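Local atomic coordinates of meso-diaminopimelate dehydrogenase (Clostridium tetani, PDB entry 3WGZ), a protein that catalyses the reversible NADP-dependent oxidative deamination of meso-diaminopimelate, and in this engineered form binds D-leucine. Residues W148-S153 against I170-P175. The protein carries 6 engineered substitutions. Residues are numbered along the deposited sequence; the frame is centred on the assembly and turned at random.
Sequences WGKGVS and IQYIIP. Engineered in segment 170-175: Ile-173 (natural residue Thr). With DLE (D-leucine), chain C.
Gly-151 O accepts the backbone N-H of Ile-173 at 2.9 Å and also meets Tyr-172 CA, while the return bond from Gly-151 N reaches Ile-173 O at 3.2 Å. This hydrogen-bonded antiparallel pair adds the short strand 151-152 to the edge of the mixed sheet in the C-terminal domain; strand 197-205 bonds to the other side of strand 166-175. Ile-173 O also receives the CA-H of Lys-150. On the Tyr-172 face of the sheet, the extended Lys-150 chain runs beside Ile-174 and lays CE over the ring centre, 3.7 Å above its plane. NZ makes a cation-pi contact, 4.6 Å from the Tyr-172 centroid and 7° off the normal, while the ring hydroxyl bonds to His-244. Val-152 CG2, set beside its own backbone N (chi1 -177° sends CG1 anti), approaches Tyr-172 CE1 obliquely at 3.5 Å and packs on Ile-170 CD1. Ile-173, an engineered residue replacing threonine, projects to the opposite face, where D-leucine lies by Ser-153. Gln-171, bent at chi2 (-95°), brings OE1 to a weak bond from Ser-153 N, and Ser-153 CB lies 3.0 Å from atom O of D-leucine (DLE O).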
loop_
_atom_site.group_PDB
_atom_site.type_symbol
_atom_site.label_atom_id
_atom_site.label_comp_id
_atom_site.label_asym_id
_atom_site.label_seq_id
_atom_site.Cartn_x
_atom_site.Cartn_y
_atom_site.Cartn_z
ATOM N N TRP B 148 11.087 -11.552 4.330
ATOM C CA TRP B 148 11.119 -10.947 5.650
ATOM C C TRP B 148 12.514 -10.397 5.920
ATOM O O TRP B 148 13.419 -11.126 6.314
ATOM C CB TRP B 148 10.672 -11.971 6.687
ATOM C CG TRP B 148 9.201 -12.230 6.536
ATOM C CD1 TRP B 148 8.178 -11.476 7.047
ATOM C CD2 TRP B 148 8.584 -13.238 5.723
ATOM N NE1 TRP B 148 6.966 -11.951 6.602
ATOM C CE2 TRP B 148 7.185 -13.033 5.789
ATOM C CE3 TRP B 148 9.076 -14.295 4.943
ATOM C CZ2 TRP B 148 6.271 -13.848 5.102
ATOM C CZ3 TRP B 148 8.167 -15.104 4.260
ATOM C CH2 TRP B 148 6.778 -14.875 4.348
ATOM N N GLY B 149 12.653 -9.094 5.636
ATOM C CA GLY B 149 13.899 -8.341 5.779
ATOM C C GLY B 149 14.717 -8.770 6.962
ATOM O O GLY B 149 14.208 -9.507 7.809
ATOM N N LYS B 150 15.963 -8.304 7.041
ATOM C CA LYS B 150 16.839 -8.699 8.139
ATOM C C LYS B 150 16.176 -8.575 9.498
ATOM O O LYS B 150 15.811 -7.486 9.929
ATOM C CB LYS B 150 18.142 -7.895 8.126
ATOM C CG LYS B 150 19.111 -8.311 9.233
ATOM C CD LYS B 150 20.494 -7.722 9.021
ATOM C CE LYS B 150 21.420 -8.102 10.164
ATOM N NZ LYS B 150 22.807 -7.609 9.940
ATOM N N GLY B 151 16.025 -9.713 10.168
ATOM C CA GLY B 151 15.391 -9.741 11.473
ATOM C C GLY B 151 15.707 -11.029 12.207
ATOM O O GLY B 151 15.994 -12.063 11.597
ATOM N N VAL B 152 15.638 -10.973 13.531
ATOM C CA VAL B 152 15.944 -12.123 14.352
ATOM C C VAL B 152 14.803 -13.127 14.485
ATOM O O VAL B 152 13.626 -12.795 14.314
ATOM C CB VAL B 152 16.355 -11.671 15.761
ATOM C CG1 VAL B 152 16.751 -12.862 16.595
ATOM C CG2 VAL B 152 17.481 -10.654 15.669
ATOM N N SER B 153 15.179 -14.371 14.763
ATOM C CA SER B 153 14.221 -15.447 14.988
ATOM C C SER B 153 14.564 -15.960 16.371
ATOM O O SER B 153 15.599 -16.596 16.562
ATOM C CB SER B 153 14.382 -16.581 13.974
ATOM O OG SER B 153 14.146 -16.119 12.659
ATOM N N ILE B 170 23.187 -15.325 18.330
ATOM C CA ILE B 170 21.973 -14.787 17.743
ATOM C C ILE B 170 21.893 -15.143 16.263
ATOM O O ILE B 170 22.917 -15.385 15.604
ATOM C CB ILE B 170 21.931 -13.252 17.906
ATOM C CG1 ILE B 170 20.578 -12.705 17.451
ATOM C CG2 ILE B 170 23.061 -12.621 17.107
ATOM C CD1 ILE B 170 20.392 -11.210 17.708
ATOM N N GLN B 171 20.672 -15.181 15.742
ATOM C CA GLN B 171 20.457 -15.507 14.342
ATOM C C GLN B 171 19.625 -14.466 13.616
ATOM O O GLN B 171 18.726 -13.859 14.199
ATOM C CB GLN B 171 19.766 -16.868 14.221
ATOM C CG GLN B 171 19.418 -17.260 12.794
ATOM C CD GLN B 171 17.986 -16.903 12.377
ATOM O OE1 GLN B 171 17.382 -15.962 12.887
ATOM N NE2 GLN B 171 17.449 -17.664 11.424
ATOM N N TYR B 172 19.918 -14.282 12.334
ATOM C CA TYR B 172 19.177 -13.348 11.508
ATOM C C TYR B 172 18.724 -14.091 10.270
ATOM O O TYR B 172 19.391 -15.019 9.819
ATOM C CB TYR B 172 20.059 -12.187 11.053
ATOM C CG TYR B 172 20.466 -11.227 12.139
ATOM C CD1 TYR B 172 19.570 -10.271 12.624
ATOM C CD2 TYR B 172 21.753 -11.263 12.680
ATOM C CE1 TYR B 172 19.951 -9.374 13.614
ATOM C CE2 TYR B 172 22.140 -10.371 13.671
ATOM C CZ TYR B 172 21.238 -9.432 14.132
ATOM O OH TYR B 172 21.623 -8.557 15.117
ATOM N N ILE B 173 17.572 -13.690 9.744
ATOM C CA ILE B 173 17.052 -14.255 8.519
ATOM C C ILE B 173 17.148 -13.050 7.591
ATOM O O ILE B 173 16.745 -11.949 7.964
ATOM C CB ILE B 173 15.583 -14.712 8.661
ATOM C CG1 ILE B 173 15.504 -15.891 9.638
ATOM C CG2 ILE B 173 15.041 -15.137 7.297
ATOM C CD1 ILE B 173 14.105 -16.457 9.850
ATOM N N ILE B 174 17.695 -13.242 6.400
ATOM C CA ILE B 174 17.851 -12.131 5.481
ATOM C C ILE B 174 17.469 -12.476 4.050
ATOM O O ILE B 174 17.883 -13.506 3.512
ATOM C CB ILE B 174 19.318 -11.631 5.459
ATOM C CG1 ILE B 174 19.842 -11.475 6.895
ATOM C CG2 ILE B 174 19.416 -10.315 4.674
ATOM C CD1 ILE B 174 21.344 -11.208 6.985
ATOM N N PRO B 175 16.668 -11.612 3.413
ATOM C CA PRO B 175 16.270 -11.877 2.028
ATOM C C PRO B 175 17.523 -11.836 1.160
ATOM O O PRO B 175 18.411 -11.010 1.383
ATOM C CB PRO B 175 15.313 -10.723 1.719
ATOM C CG PRO B 175 14.684 -10.436 3.068
ATOM C CD PRO B 175 15.902 -10.489 3.983
HETATM N N DLE C . 8.897 -17.148 14.968
HETATM C CA DLE C . 9.567 -17.785 16.111
HETATM C CB DLE C . 9.499 -16.895 17.355
HETATM C CG DLE C . 8.038 -16.634 17.726
HETATM C CD1 DLE C . 7.355 -17.956 18.083
HETATM C CD2 DLE C . 7.979 -15.693 18.931
HETATM C C DLE C . 11.030 -18.060 15.759
HETATM O O DLE C . 11.661 -17.143 15.191
HETATM O OXT DLE C . 11.478 -19.190 16.047
#